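Local structure of Chains: A (Unidentified, 6ZM9) at residues A[34-39]-A[92-97]; A[43-48]-A[88-93]; A[21-26]-A[63-68]; A[15-20]-A[96-101]. The protein cleaves S-adenosylmethionine as a phage-encoded SAM lyase, yielding 5'-methylthioadenosine and, probably, homoserine lactone. One frame throughout, in Å; residues are numbered along the deposited sequence. Where two conformers were deposited one is given.

In the fold
Strand 11-21 opens contact 4, which closes on the end of helix 84-101; contacts 2 and 3 nest within this long loop. Contact 3 starts at the hairpin turn 21-26 and closes its loop at 63-68, at the start of strand 66-77. Helix 29-43 and the loop after it begin contacts 1 and 2, each of which crosses contact 3 and closes on helix 84-101. There contact 1 ends on the same stretch as contact 2, sharing Q92 and A93, and as contact 4, sharing K96 and E97. Contacts 1, 2 and 4 thus follow one helix, joining it to helix 29-43, to the loop after that helix and to the sheet. Contact 3 lies farther out, meeting contact 4 where both touch the bound proline.

Contact 1. Residues A[34-39]-A[92-97]; sequences KDTIAI and QALGKE
I39 and L94 bring together two helices whose local axes pass 10.5 Å apart at 135°, nearer antiparallel than parallel, with the CA atoms of these two residues 6.7 Å apart. L94 supplies the central side chain. With its CG anti to the backbone N (chi1 171°), the side chain reaches across until CD1 lies 3.7 Å from CG2 of I39. The same methyl meets T36 a turn earlier, where CG2 of T36 is 4.1 Å from CD1 of L94 and the two side chains stand roughly perpendicular. T36 thereby shows its methyl to the leucine, while its OG1 bonds back to the carbonyl of V32 in its own helix. The longer branch of I39 also reaches E97: its CD1 lies between L94 and the glutamate, 3.8 Å from CG of E97, against the aliphatic part of that side chain. A bend at chi2 (63°) then turns the carboxylate out of the line of this contact. I74 and I76 of strand 66-77 close the sheet side, touching T36 and L94 respectively. The two helices of the domain are therefore joined here by dispersion and hydrophobic burial, with methyl groups at the centre and the carboxylate of E97 at the margin.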
loop_
_atom_site.group_PDB
_atom_site.type_symbol
_atom_site.label_atom_id
_atom_site.label_comp_id
_atom_site.label_asym_id
_atom_site.label_seq_id
_atom_site.Cartn_x
_atom_site.Cartn_y
_atom_site.Cartn_z
ATOM N N LYS A 34 10.343 0.171 -16.005
ATOM C CA LYS A 34 11.322 -0.351 -16.950
ATOM C C LYS A 34 12.708 -0.442 -16.325
ATOM O O LYS A 34 13.437 -1.415 -16.557
ATOM C CB LYS A 34 11.340 0.526 -18.201
ATOM C CG LYS A 34 10.087 0.461 -19.081
ATOM C CD LYS A 34 10.207 1.441 -20.251
ATOM C CE LYS A 34 8.948 1.502 -21.068
ATOM N NZ LYS A 34 8.650 0.159 -21.608
ATOM N N ASP A 35 13.117 0.578 -15.572
ATOM C CA ASP A 35 14.452 0.568 -14.980
ATOM C C ASP A 35 14.565 -0.538 -13.938
ATOM O O ASP A 35 15.607 -1.206 -13.854
ATOM C CB ASP A 35 14.780 1.939 -14.387
ATOM C CG ASP A 35 16.262 2.164 -14.194
ATOM O OD1 ASP A 35 17.034 1.871 -15.123
ATOM O OD2 ASP A 35 16.646 2.657 -13.115
ATOM N N THR A 36 13.506 -0.745 -13.140
ATOM C CA THR A 36 13.515 -1.806 -12.139
ATOM C C THR A 36 13.642 -3.174 -12.801
ATOM O O THR A 36 14.403 -4.026 -12.326
ATOM C CB THR A 36 12.258 -1.722 -11.270
ATOM O OG1 THR A 36 12.249 -0.486 -10.542
ATOM C CG2 THR A 36 12.196 -2.862 -10.270
ATOM N N ILE A 37 12.897 -3.414 -13.884
ATOM C CA ILE A 37 13.003 -4.690 -14.591
ATOM C C ILE A 37 14.439 -4.919 -15.040
ATOM O O ILE A 37 15.000 -6.009 -14.876
ATOM C CB ILE A 37 12.039 -4.738 -15.793
ATOM C CG1 ILE A 37 10.583 -4.802 -15.345
ATOM C CG2 ILE A 37 12.397 -5.931 -16.715
ATOM C CD1 ILE A 37 9.604 -4.553 -16.469
ATOM N N ALA A 38 15.052 -3.887 -15.625
ATOM C CA ALA A 38 16.408 -4.010 -16.140
ATOM C C ALA A 38 17.410 -4.300 -15.031
ATOM O O ALA A 38 18.288 -5.149 -15.190
ATOM C CB ALA A 38 16.775 -2.724 -16.884
ATOM N N ILE A 39 17.293 -3.614 -13.900
ATOM C CA ILE A 39 18.218 -3.824 -12.797
ATOM C C ILE A 39 18.066 -5.235 -12.242
ATOM O O ILE A 39 19.054 -5.937 -11.991
ATOM C CB ILE A 39 17.980 -2.773 -11.701
ATOM C CG1 ILE A 39 18.395 -1.382 -12.163
ATOM C CG2 ILE A 39 18.727 -3.149 -10.446
ATOM C CD1 ILE A 39 17.806 -0.251 -11.349
ATOM N N GLN A 92 18.678 -3.645 -1.438
ATOM C CA GLN A 92 19.518 -2.476 -1.181
ATOM C C GLN A 92 20.192 -2.006 -2.454
ATOM O O GLN A 92 20.241 -0.805 -2.753
ATOM C CB GLN A 92 20.579 -2.853 -0.146
ATOM C CG GLN A 92 20.070 -2.918 1.281
ATOM C CD GLN A 92 21.140 -3.443 2.221
ATOM O OE1 GLN A 92 21.990 -4.236 1.830
ATOM N NE2 GLN A 92 21.093 -3.003 3.467
ATOM N N ALA A 93 20.724 -2.945 -3.238
ATOM C CA ALA A 93 21.394 -2.576 -4.476
ATOM C C ALA A 93 20.411 -1.965 -5.468
ATOM O O ALA A 93 20.749 -1.021 -6.187
ATOM C CB ALA A 93 22.076 -3.802 -5.084
ATOM N N LEU A 94 19.196 -2.513 -5.531
ATOM C CA LEU A 94 18.170 -1.935 -6.386
ATOM C C LEU A 94 17.863 -0.499 -5.981
ATOM O O LEU A 94 17.801 0.399 -6.825
ATOM C CB LEU A 94 16.919 -2.812 -6.329
ATOM C CG LEU A 94 15.647 -2.262 -6.988
ATOM C CD1 LEU A 94 15.808 -2.028 -8.489
ATOM C CD2 LEU A 94 14.491 -3.223 -6.720
ATOM N N GLY A 95 17.638 -0.268 -4.684
ATOM C CA GLY A 95 17.362 1.087 -4.225
ATOM C C GLY A 95 18.494 2.054 -4.522
ATOM O O GLY A 95 18.255 3.198 -4.921
ATOM N N LYS A 96 19.744 1.611 -4.318
ATOM C CA LYS A 96 20.885 2.479 -4.586
ATOM C C LYS A 96 20.972 2.829 -6.060
ATOM O O LYS A 96 21.244 3.982 -6.412
ATOM C CB LYS A 96 22.179 1.810 -4.130
ATOM C CG LYS A 96 22.367 1.831 -2.645
ATOM C CD LYS A 96 23.779 1.436 -2.265
ATOM C CE LYS A 96 24.277 2.292 -1.094
ATOM N NZ LYS A 96 25.689 2.777 -1.237
ATOM N N GLU A 97 20.696 1.872 -6.946
ATOM C CA GLU A 97 20.772 2.179 -8.371
ATOM C C GLU A 97 19.605 3.060 -8.813
ATOM O O GLU A 97 19.784 3.957 -9.643
ATOM C CB GLU A 97 20.860 0.914 -9.207
ATOM C CG GLU A 97 21.190 1.219 -10.669
ATOM C CD GLU A 97 22.560 1.878 -10.863
ATOM O OE1 GLU A 97 23.556 1.325 -10.354
ATOM O OE2 GLU A 97 22.647 2.951 -11.519
#

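Contact 2. Residues A[43-48]-A[88-93]; sequences QGILPD and TGKVQA. With NA (sodium ion), chain D; MTA (5'-deoxy-5'-methylthioadenosine), chain F.
Q43 lays its extended side chain along the flank of K90, the two running past each other in opposite senses, and spends its amide N-H on the helix backbone. NE2 of Q43 donates to O of K90 at 3.0 Å in a fairly straight bond (161°). The acceptor lies near the plane of the glutamine amide, and the donor approaches to one side of the C=O direction (119°), tilted 16° from the carbonyl plane. Past that bond, CB of A93 packs 3.8 Å from NE2 of Q43, while OE1 of Q43 sits 3.9 Å from CB of K90. Helix 29-43 finishes here in a Schellman motif: G44, with positive phi, turns the chain toward strand 49-59 and sets I45 beside the lysine. CD1 of I45 then touches CD of K90 at 3.7 Å. A final bend at chi4 accompanies the salt bridge of the K90 ammonium with D86. Farther along the loop, the chain reaches a ligand site at the subunit interface. A sodium ion is held there by OD2 of D48 at 2.7 Å and N7 of the methylthioadenosine at 2.7 Å, with water 1 as a further ligand; OD1 of D48 bonds to T59 of the third subunit.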
loop_
_atom_site.group_PDB
_atom_site.type_symbol
_atom_site.label_atom_id
_atom_site.label_comp_id
_atom_site.label_asym_id
_atom_site.label_seq_id
_atom_site.Cartn_x
_atom_site.Cartn_y
_atom_site.Cartn_z
ATOM N N GLN A 43 20.569 -8.662 -11.858
ATOM C CA GLN A 43 20.809 -9.372 -10.615
ATOM C C GLN A 43 20.521 -10.860 -10.733
ATOM O O GLN A 43 20.866 -11.619 -9.814
ATOM C CB GLN A 43 19.927 -8.780 -9.522
ATOM C CG GLN A 43 20.238 -7.335 -9.174
ATOM C CD GLN A 43 19.334 -6.829 -8.073
ATOM O OE1 GLN A 43 18.183 -7.228 -7.970
ATOM N NE2 GLN A 43 19.850 -5.963 -7.241
ATOM N N GLY A 44 19.898 -11.288 -11.827
ATOM C CA GLY A 44 19.547 -12.673 -12.017
ATOM C C GLY A 44 18.318 -13.120 -11.267
ATOM O O GLY A 44 18.083 -14.328 -11.185
ATOM N N ILE A 45 17.512 -12.168 -10.722
ATOM C CA ILE A 45 16.347 -12.419 -9.867
ATOM C C ILE A 45 15.074 -12.226 -10.669
ATOM O O ILE A 45 15.047 -11.489 -11.661
ATOM C CB ILE A 45 16.430 -11.468 -8.649
ATOM C CG1 ILE A 45 15.465 -11.837 -7.516
ATOM C CG2 ILE A 45 16.090 -10.051 -9.032
ATOM C CD1 ILE A 45 15.731 -11.092 -6.190
ATOM N N LEU A 46 14.000 -12.905 -10.260
ATOM C CA LEU A 46 12.709 -12.667 -10.896
ATOM C C LEU A 46 12.304 -11.214 -10.674
ATOM O O LEU A 46 12.332 -10.739 -9.530
ATOM C CB LEU A 46 11.642 -13.575 -10.296
ATOM C CG LEU A 46 11.528 -14.936 -10.970
ATOM C CD1 LEU A 46 10.556 -15.767 -10.168
ATOM C CD2 LEU A 46 11.064 -14.829 -12.406
ATOM N N PRO A 47 11.919 -10.477 -11.721
ATOM C CA PRO A 47 11.637 -9.046 -11.534
ATOM C C PRO A 47 10.258 -8.740 -10.976
ATOM O O PRO A 47 9.993 -7.566 -10.654
ATOM C CB PRO A 47 11.776 -8.466 -12.945
ATOM C CG PRO A 47 11.593 -9.579 -13.856
ATOM C CD PRO A 47 11.965 -10.850 -13.145
ATOM N N ASP A 48 9.405 -9.758 -10.858
ATOM C CA ASP A 48 8.002 -9.597 -10.511
ATOM C C ASP A 48 7.821 -8.669 -9.316
ATOM O O ASP A 48 8.504 -8.793 -8.290
ATOM C CB ASP A 48 7.416 -10.984 -10.194
ATOM C CG ASP A 48 7.522 -11.973 -11.362
ATOM O OD1 ASP A 48 8.433 -11.844 -12.208
ATOM O OD2 ASP A 48 6.663 -12.891 -11.412
ATOM N N THR A 88 17.969 -9.023 1.166
ATOM C CA THR A 88 18.269 -7.677 1.644
ATOM C C THR A 88 19.306 -7.010 0.754
ATOM O O THR A 88 19.169 -5.837 0.391
ATOM C CB THR A 88 18.751 -7.745 3.095
ATOM O OG1 THR A 88 17.691 -8.237 3.931
ATOM C CG2 THR A 88 19.179 -6.373 3.583
ATOM N N GLY A 89 20.358 -7.740 0.396
ATOM C CA GLY A 89 21.393 -7.148 -0.428
ATOM C C GLY A 89 20.895 -6.759 -1.808
ATOM O O GLY A 89 21.270 -5.709 -2.335
ATOM N N LYS A 90 20.061 -7.603 -2.415
ATOM C CA LYS A 90 19.551 -7.293 -3.745
ATOM C C LYS A 90 18.590 -6.109 -3.705
ATOM O O LYS A 90 18.599 -5.272 -4.613
ATOM C CB LYS A 90 18.906 -8.529 -4.367
ATOM C CG LYS A 90 19.955 -9.564 -4.833
ATOM C CD LYS A 90 19.296 -10.778 -5.423
ATOM C CE LYS A 90 20.280 -11.634 -6.215
ATOM N NZ LYS A 90 21.573 -11.785 -5.500
ATOM N N VAL A 91 17.774 -6.001 -2.656
ATOM C CA VAL A 91 16.877 -4.857 -2.558
ATOM C C VAL A 91 17.659 -3.573 -2.296
ATOM O O VAL A 91 17.349 -2.516 -2.858
ATOM C CB VAL A 91 15.781 -5.107 -1.506
ATOM C CG1 VAL A 91 15.032 -3.813 -1.236
ATOM C CG2 VAL A 91 14.855 -6.203 -1.999
ATOM N N GLN A 92 18.678 -3.645 -1.438
ATOM C CA GLN A 92 19.518 -2.476 -1.181
ATOM C C GLN A 92 20.192 -2.006 -2.454
ATOM O O GLN A 92 20.241 -0.805 -2.753
ATOM C CB GLN A 92 20.579 -2.853 -0.146
ATOM C CG GLN A 92 20.070 -2.918 1.281
ATOM C CD GLN A 92 21.140 -3.443 2.221
ATOM O OE1 GLN A 92 21.990 -4.236 1.830
ATOM N NE2 GLN A 92 21.093 -3.003 3.467
ATOM N N ALA A 93 20.724 -2.945 -3.238
ATOM C CA ALA A 93 21.394 -2.576 -4.476
ATOM C C ALA A 93 20.411 -1.965 -5.468
ATOM O O ALA A 93 20.749 -1.021 -6.187
ATOM C CB ALA A 93 22.076 -3.802 -5.084
HETATM NA NA NA D . 4.985 -13.359 -9.359
HETATM C CS MTA F . 0.054 -12.472 -9.623
HETATM S "S5'" MTA F . 0.144 -11.523 -11.108
HETATM C "C5'" MTA F . -0.946 -10.148 -10.701
HETATM C "C4'" MTA F . -0.272 -8.938 -10.084
HETATM O "O4'" MTA F . 0.376 -9.333 -8.864
HETATM C "C2'" MTA F . 1.584 -7.496 -9.818
HETATM O "O2'" MTA F . 0.892 -6.282 -9.574
HETATM C "C3'" MTA F . 0.822 -8.259 -10.906
HETATM O "O3'" MTA F . 0.316 -7.416 -11.926
HETATM C "C1'" MTA F . 1.459 -8.447 -8.617
HETATM N N9 MTA F . 2.661 -9.232 -8.378
HETATM C C8 MTA F . 3.045 -10.412 -8.963
HETATM N N7 MTA F . 4.140 -10.933 -8.462
HETATM C C5 MTA F . 4.511 -10.025 -7.477
HETATM C C6 MTA F . 5.545 -10.029 -6.520
HETATM N N6 MTA F . 6.442 -11.016 -6.384
HETATM N N1 MTA F . 5.597 -8.989 -5.651
HETATM C C2 MTA F . 4.671 -8.026 -5.740
HETATM N N3 MTA F . 3.645 -7.929 -6.580
HETATM C C4 MTA F . 3.615 -8.967 -7.431
HETATM O O HOH W 1 4.474 -16.059 -9.225
#

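Contact 3. Residues A[21-26]-A[63-68]; sequences VGDKPT and SGQLVT. With PRO (proline), chain E.
G22 and D23 form the corner of a type II' beta turn that faces V67 at the start of strand 66-77, the CA atoms of D23 and V67 being 6.3 Å apart. The turn closes a tight beta hairpin between strands 11-21 and 24-25, with V21 and K24 exchanging backbone bonds in both directions. The positive phi of G22 suits the first corner of such a turn. CG1 of V67 merely packs, at 3.6 Å, against O of G22, a carbonyl that accepts a hydrogen bond from ND2 of N20. At the outer end, NE2 of Q65 reaches CB of D23 at 3.7 Å, and the glutamine amide and the carboxylate are turned 63° from each other, an approach by contact alone. Water 2 ties the backbones together by donating to O of D23 and O of T68. The turn also helps form the proline site: N of G22 donates to O of the bound proline at 2.8 Å (162°). Proline shares Y58 and E69 with the methylthioadenosine pocket, consistent with its marking the place of the amino-acid part of the substrate. Behind the turn, O of K24 is gripped from opposite faces of its plane by N of V21 and by OG1 of T26, the latter at 2.8 Å.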
loop_
_atom_site.group_PDB
_atom_site.type_symbol
_atom_site.label_atom_id
_atom_site.label_comp_id
_atom_site.label_asym_id
_atom_site.label_seq_id
_atom_site.Cartn_x
_atom_site.Cartn_y
_atom_site.Cartn_z
ATOM N N VAL A 21 13.037 16.100 -9.988
ATOM C CA VAL A 21 14.424 16.450 -9.691
ATOM C C VAL A 21 14.357 17.851 -9.098
ATOM O O VAL A 21 14.024 18.813 -9.802
ATOM C CB VAL A 21 15.315 16.375 -10.933
ATOM C CG1 VAL A 21 16.715 16.806 -10.560
ATOM C CG2 VAL A 21 15.304 14.949 -11.515
ATOM N N GLY A 22 14.556 17.951 -7.790
ATOM C CA GLY A 22 14.294 19.215 -7.116
ATOM C C GLY A 22 12.836 19.602 -7.282
ATOM O O GLY A 22 11.932 18.804 -7.017
ATOM N N ASP A 23 12.583 20.827 -7.731
ATOM C CA ASP A 23 11.207 21.281 -7.903
ATOM C C ASP A 23 10.638 20.979 -9.295
ATOM O O ASP A 23 9.514 21.404 -9.581
ATOM C CB ASP A 23 11.062 22.769 -7.561
ATOM C CG ASP A 23 11.870 23.669 -8.472
ATOM O OD1 ASP A 23 12.276 23.219 -9.564
ATOM O OD2 ASP A 23 12.108 24.833 -8.083
ATOM N N LYS A 24 11.353 20.212 -10.136
ATOM C CA LYS A 24 10.948 19.982 -11.526
ATOM C C LYS A 24 10.407 18.581 -11.762
ATOM O O LYS A 24 11.166 17.601 -11.683
ATOM C CB LYS A 24 12.145 20.219 -12.452
ATOM C CG LYS A 24 11.844 20.053 -13.936
ATOM C CD LYS A 24 13.066 20.435 -14.781
ATOM C CE LYS A 24 12.796 20.301 -16.278
ATOM N NZ LYS A 24 12.989 18.904 -16.768
ATOM N N PRO A 25 9.133 18.441 -12.117
ATOM C CA PRO A 25 8.631 17.125 -12.532
ATOM C C PRO A 25 9.419 16.628 -13.740
ATOM O O PRO A 25 9.568 17.336 -14.739
ATOM C CB PRO A 25 7.158 17.395 -12.860
ATOM C CG PRO A 25 6.821 18.638 -12.091
ATOM C CD PRO A 25 8.075 19.463 -12.130
ATOM N N THR A 26 9.942 15.401 -13.636
ATOM C CA THR A 26 10.878 14.898 -14.636
ATOM C C THR A 26 10.544 13.509 -15.171
ATOM O O THR A 26 10.603 13.287 -16.385
ATOM C CB THR A 26 12.304 14.927 -14.062
ATOM O OG1 THR A 26 12.656 16.267 -13.681
ATOM C CG2 THR A 26 13.338 14.442 -15.061
ATOM N N SER A 63 18.280 22.454 1.868
ATOM C CA SER A 63 17.630 23.754 1.826
ATOM C C SER A 63 16.398 23.853 2.711
ATOM O O SER A 63 15.960 24.968 3.016
ATOM C CB SER A 63 17.158 24.038 0.399
ATOM O OG SER A 63 16.108 23.139 0.074
ATOM N N GLY A 64 15.810 22.724 3.089
ATOM C CA GLY A 64 14.569 22.737 3.836
ATOM C C GLY A 64 13.344 22.993 2.993
ATOM O O GLY A 64 12.245 23.117 3.539
ATOM N N GLN A 65 13.497 23.075 1.674
ATOM C CA GLN A 65 12.353 23.295 0.802
ATOM C C GLN A 65 11.439 22.076 0.785
ATOM O O GLN A 65 11.896 20.936 0.677
ATOM C CB GLN A 65 12.885 23.569 -0.609
ATOM C CG GLN A 65 11.820 23.893 -1.659
ATOM C CD GLN A 65 12.392 24.060 -3.071
ATOM O OE1 GLN A 65 13.589 24.313 -3.239
ATOM N NE2 GLN A 65 11.537 23.926 -4.085
ATOM N N LEU A 66 10.134 22.320 0.855
ATOM C CA LEU A 66 9.148 21.249 0.795
ATOM C C LEU A 66 8.743 21.033 -0.655
ATOM O O LEU A 66 8.273 21.960 -1.320
ATOM C CB LEU A 66 7.926 21.648 1.617
ATOM C CG LEU A 66 6.930 20.522 1.878
ATOM C CD1 LEU A 66 7.583 19.470 2.741
ATOM C CD2 LEU A 66 5.685 21.056 2.551
ATOM N N VAL A 67 8.895 19.802 -1.136
ATOM C CA VAL A 67 8.526 19.429 -2.495
ATOM C C VAL A 67 7.309 18.518 -2.461
ATOM O O VAL A 67 7.246 17.581 -1.661
ATOM C CB VAL A 67 9.715 18.705 -3.158
ATOM C CG1 VAL A 67 9.346 18.216 -4.556
ATOM C CG2 VAL A 67 10.931 19.602 -3.208
ATOM N N THR A 68 6.353 18.785 -3.354
ATOM C CA THR A 68 5.242 17.892 -3.654
ATOM C C THR A 68 5.446 17.375 -5.079
ATOM O O THR A 68 5.604 18.168 -6.017
ATOM C CB THR A 68 3.900 18.613 -3.502
ATOM O OG1 THR A 68 3.775 19.160 -2.178
ATOM C CG2 THR A 68 2.746 17.653 -3.692
HETATM N N PRO E . 12.404 13.773 -5.458
HETATM C CA PRO E . 13.050 15.080 -5.339
HETATM C C PRO E . 14.561 15.025 -5.480
HETATM O O PRO E . 15.188 16.002 -5.912
HETATM C CB PRO E . 12.698 15.495 -3.912
HETATM C CG PRO E . 12.418 14.150 -3.210
HETATM C CD PRO E . 12.462 13.047 -4.183
HETATM O OXT PRO E . 15.175 14.017 -5.135
HETATM O O HOH W 2 7.078 20.381 -7.877
#

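Contact 4. Residues A[15-20]-A[96-101]; sequences IFVGLN and KELRED. With PRO (proline), chain E; PO4 (phosphate ion), chain B.
Helix meets sheet here in a small, buried hydrophobic contact, with L98 of helix 84-101 facing I15 and V17 of the central strand 11-21. The core order (11-21, 29-43, 49-59, 66-77, 84-101, 106-113) is beta-alpha-beta-beta-alpha-beta, as in ferredoxin-like folds, with extra strands added and both helices against the sheet. L98 does the work from the helix: CD1 of L98 comes 4.1 Å from CG2 of V17 and 4.3 Å from CG2 of I15. The leucine and valine side chains cross at about a right angle, and the spacing is that of ordinary loose packing. I74 of strand 66-77 and D35 and T36 of helix 29-43 add further neighbours to L98, so the leucine sits where both helices and the sheet converge.

Alternation along the strand sends its residues to two different tasks. I15 and V17 point to the helix, whereas the alternate residues F16 and G18 belong to the methylthioadenosine pocket, and F16 also packs on S50 of the second subunit. The strand then runs on to the proline site, where O of N20 accepts from N of the bound proline at 3.2 Å and also from NE2 of Q104.

On the helix, R99 leads away from the strand through bends at chi2 and chi3. Its guanidinium meets a phosphate, probably from the crystallisation liquor, at its edge: NH1 of R99 donates to O1 at 3.0 Å (172°), and NH2 of R99 donates to O3 at 2.7 Å (158°).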
loop_
_atom_site.group_PDB
_atom_site.type_symbol
_atom_site.label_atom_id
_atom_site.label_comp_id
_atom_site.label_asym_id
_atom_site.label_seq_id
_atom_site.Cartn_x
_atom_site.Cartn_y
_atom_site.Cartn_z
ATOM N N ILE A 15 9.897 0.163 -1.699
ATOM C CA ILE A 15 10.856 1.188 -2.086
ATOM C C ILE A 15 10.079 2.411 -2.560
ATOM O O ILE A 15 9.161 2.283 -3.370
ATOM C CB ILE A 15 11.787 0.691 -3.207
ATOM C CG1 ILE A 15 12.482 -0.613 -2.809
ATOM C CG2 ILE A 15 12.810 1.762 -3.581
ATOM C CD1 ILE A 15 13.325 -1.209 -3.919
ATOM N N PHE A 16 10.448 3.590 -2.059
ATOM C CA PHE A 16 9.807 4.838 -2.443
ATOM C C PHE A 16 10.775 5.668 -3.269
ATOM O O PHE A 16 11.860 6.023 -2.780
ATOM C CB PHE A 16 9.381 5.601 -1.204
ATOM C CG PHE A 16 8.340 4.898 -0.383
ATOM C CD1 PHE A 16 8.684 3.963 0.577
ATOM C CD2 PHE A 16 7.006 5.174 -0.587
ATOM C CE1 PHE A 16 7.703 3.328 1.343
ATOM C CE2 PHE A 16 6.010 4.558 0.186
ATOM C CZ PHE A 16 6.354 3.643 1.149
ATOM N N VAL A 17 10.367 5.995 -4.504
ATOM C CA VAL A 17 11.194 6.725 -5.467
ATOM C C VAL A 17 10.394 7.914 -5.987
ATOM O O VAL A 17 9.329 7.721 -6.586
ATOM C CB VAL A 17 11.599 5.854 -6.675
ATOM C CG1 VAL A 17 12.611 6.607 -7.544
ATOM C CG2 VAL A 17 12.157 4.503 -6.263
ATOM N N GLY A 18 10.922 9.120 -5.814
ATOM C CA GLY A 18 10.300 10.297 -6.372
ATOM C C GLY A 18 10.619 10.519 -7.842
ATOM O O GLY A 18 11.575 9.972 -8.404
ATOM N N LEU A 19 9.792 11.355 -8.479
ATOM C CA LEU A 19 9.852 11.589 -9.918
ATOM C C LEU A 19 10.173 13.034 -10.257
ATOM O O LEU A 19 10.305 13.367 -11.446
ATOM C CB LEU A 19 8.546 11.157 -10.591
ATOM C CG LEU A 19 8.214 9.672 -10.386
ATOM C CD1 LEU A 19 6.847 9.379 -10.949
ATOM C CD2 LEU A 19 9.249 8.756 -10.997
ATOM N N ASN A 20 10.308 13.898 -9.256
ATOM C CA ASN A 20 10.849 15.228 -9.455
ATOM C C ASN A 20 12.363 15.173 -9.320
ATOM O O ASN A 20 12.905 14.352 -8.572
ATOM C CB ASN A 20 10.396 16.173 -8.339
ATOM C CG ASN A 20 9.170 16.992 -8.688
ATOM O OD1 ASN A 20 8.288 16.555 -9.426
ATOM N ND2 ASN A 20 9.080 18.178 -8.091
ATOM N N LYS A 96 19.744 1.611 -4.318
ATOM C CA LYS A 96 20.885 2.479 -4.586
ATOM C C LYS A 96 20.972 2.829 -6.060
ATOM O O LYS A 96 21.244 3.982 -6.412
ATOM C CB LYS A 96 22.179 1.810 -4.130
ATOM C CG LYS A 96 22.367 1.831 -2.645
ATOM C CD LYS A 96 23.779 1.436 -2.265
ATOM C CE LYS A 96 24.277 2.292 -1.094
ATOM N NZ LYS A 96 25.689 2.777 -1.237
ATOM N N GLU A 97 20.696 1.872 -6.946
ATOM C CA GLU A 97 20.772 2.179 -8.371
ATOM C C GLU A 97 19.605 3.060 -8.813
ATOM O O GLU A 97 19.784 3.957 -9.643
ATOM C CB GLU A 97 20.860 0.914 -9.207
ATOM C CG GLU A 97 21.190 1.219 -10.669
ATOM C CD GLU A 97 22.560 1.878 -10.863
ATOM O OE1 GLU A 97 23.556 1.325 -10.354
ATOM O OE2 GLU A 97 22.647 2.951 -11.519
ATOM N N LEU A 98 18.399 2.825 -8.277
ATOM C CA LEU A 98 17.276 3.707 -8.593
ATOM C C LEU A 98 17.566 5.145 -8.176
ATOM O O LEU A 98 17.212 6.085 -8.894
ATOM C CB LEU A 98 15.998 3.208 -7.914
ATOM C CG LEU A 98 15.403 1.939 -8.528
ATOM C CD1 LEU A 98 14.349 1.365 -7.594
ATOM C CD2 LEU A 98 14.845 2.161 -9.923
ATOM N N ARG A 99 18.209 5.335 -7.017
ATOM C CA ARG A 99 18.528 6.693 -6.589
ATOM C C ARG A 99 19.404 7.394 -7.623
ATOM O O ARG A 99 19.164 8.551 -7.975
ATOM C CB ARG A 99 19.230 6.701 -5.226
ATOM C CG ARG A 99 19.381 8.135 -4.673
ATOM C CD ARG A 99 20.700 8.436 -4.002
ATOM N NE ARG A 99 21.862 8.167 -4.848
ATOM C CZ ARG A 99 22.311 8.955 -5.829
ATOM N NH1 ARG A 99 21.708 10.099 -6.138
ATOM N NH2 ARG A 99 23.375 8.574 -6.521
ATOM N N GLU A 100 20.455 6.708 -8.091
ATOM C CA GLU A 100 21.326 7.283 -9.108
ATOM C C GLU A 100 20.566 7.521 -10.408
ATOM O O GLU A 100 20.668 8.587 -11.023
ATOM C CB GLU A 100 22.492 6.333 -9.377
ATOM C CG GLU A 100 23.306 6.766 -10.599
ATOM C CD GLU A 100 24.490 5.874 -10.929
ATOM O OE1 GLU A 100 25.077 5.279 -10.009
ATOM O OE2 GLU A 100 24.866 5.771 -12.121
ATOM N N ASP A 101 19.820 6.510 -10.862
ATOM C CA ASP A 101 19.235 6.569 -12.193
ATOM C C ASP A 101 18.217 7.694 -12.304
ATOM O O ASP A 101 18.011 8.241 -13.394
ATOM C CB ASP A 101 18.567 5.240 -12.541
ATOM C CG ASP A 101 19.558 4.088 -12.641
ATOM O OD1 ASP A 101 20.776 4.299 -12.445
ATOM O OD2 ASP A 101 19.099 2.959 -12.886
HETATM N N PRO E . 12.404 13.773 -5.458
HETATM C CA PRO E . 13.050 15.080 -5.339
HETATM C C PRO E . 14.561 15.025 -5.480
HETATM O O PRO E . 15.188 16.002 -5.912
HETATM C CB PRO E . 12.698 15.495 -3.912
HETATM C CG PRO E . 12.418 14.150 -3.210
HETATM C CD PRO E . 12.462 13.047 -4.183
HETATM O OXT PRO E . 15.175 14.017 -5.135
HETATM P P PO4 B . 23.498 10.960 -9.414
HETATM O O1 PO4 B . 23.043 11.796 -8.236
HETATM O O2 PO4 B . 24.578 11.781 -10.096
HETATM O O3 PO4 B . 24.057 9.656 -8.904
HETATM O O4 PO4 B . 22.335 10.689 -10.354
#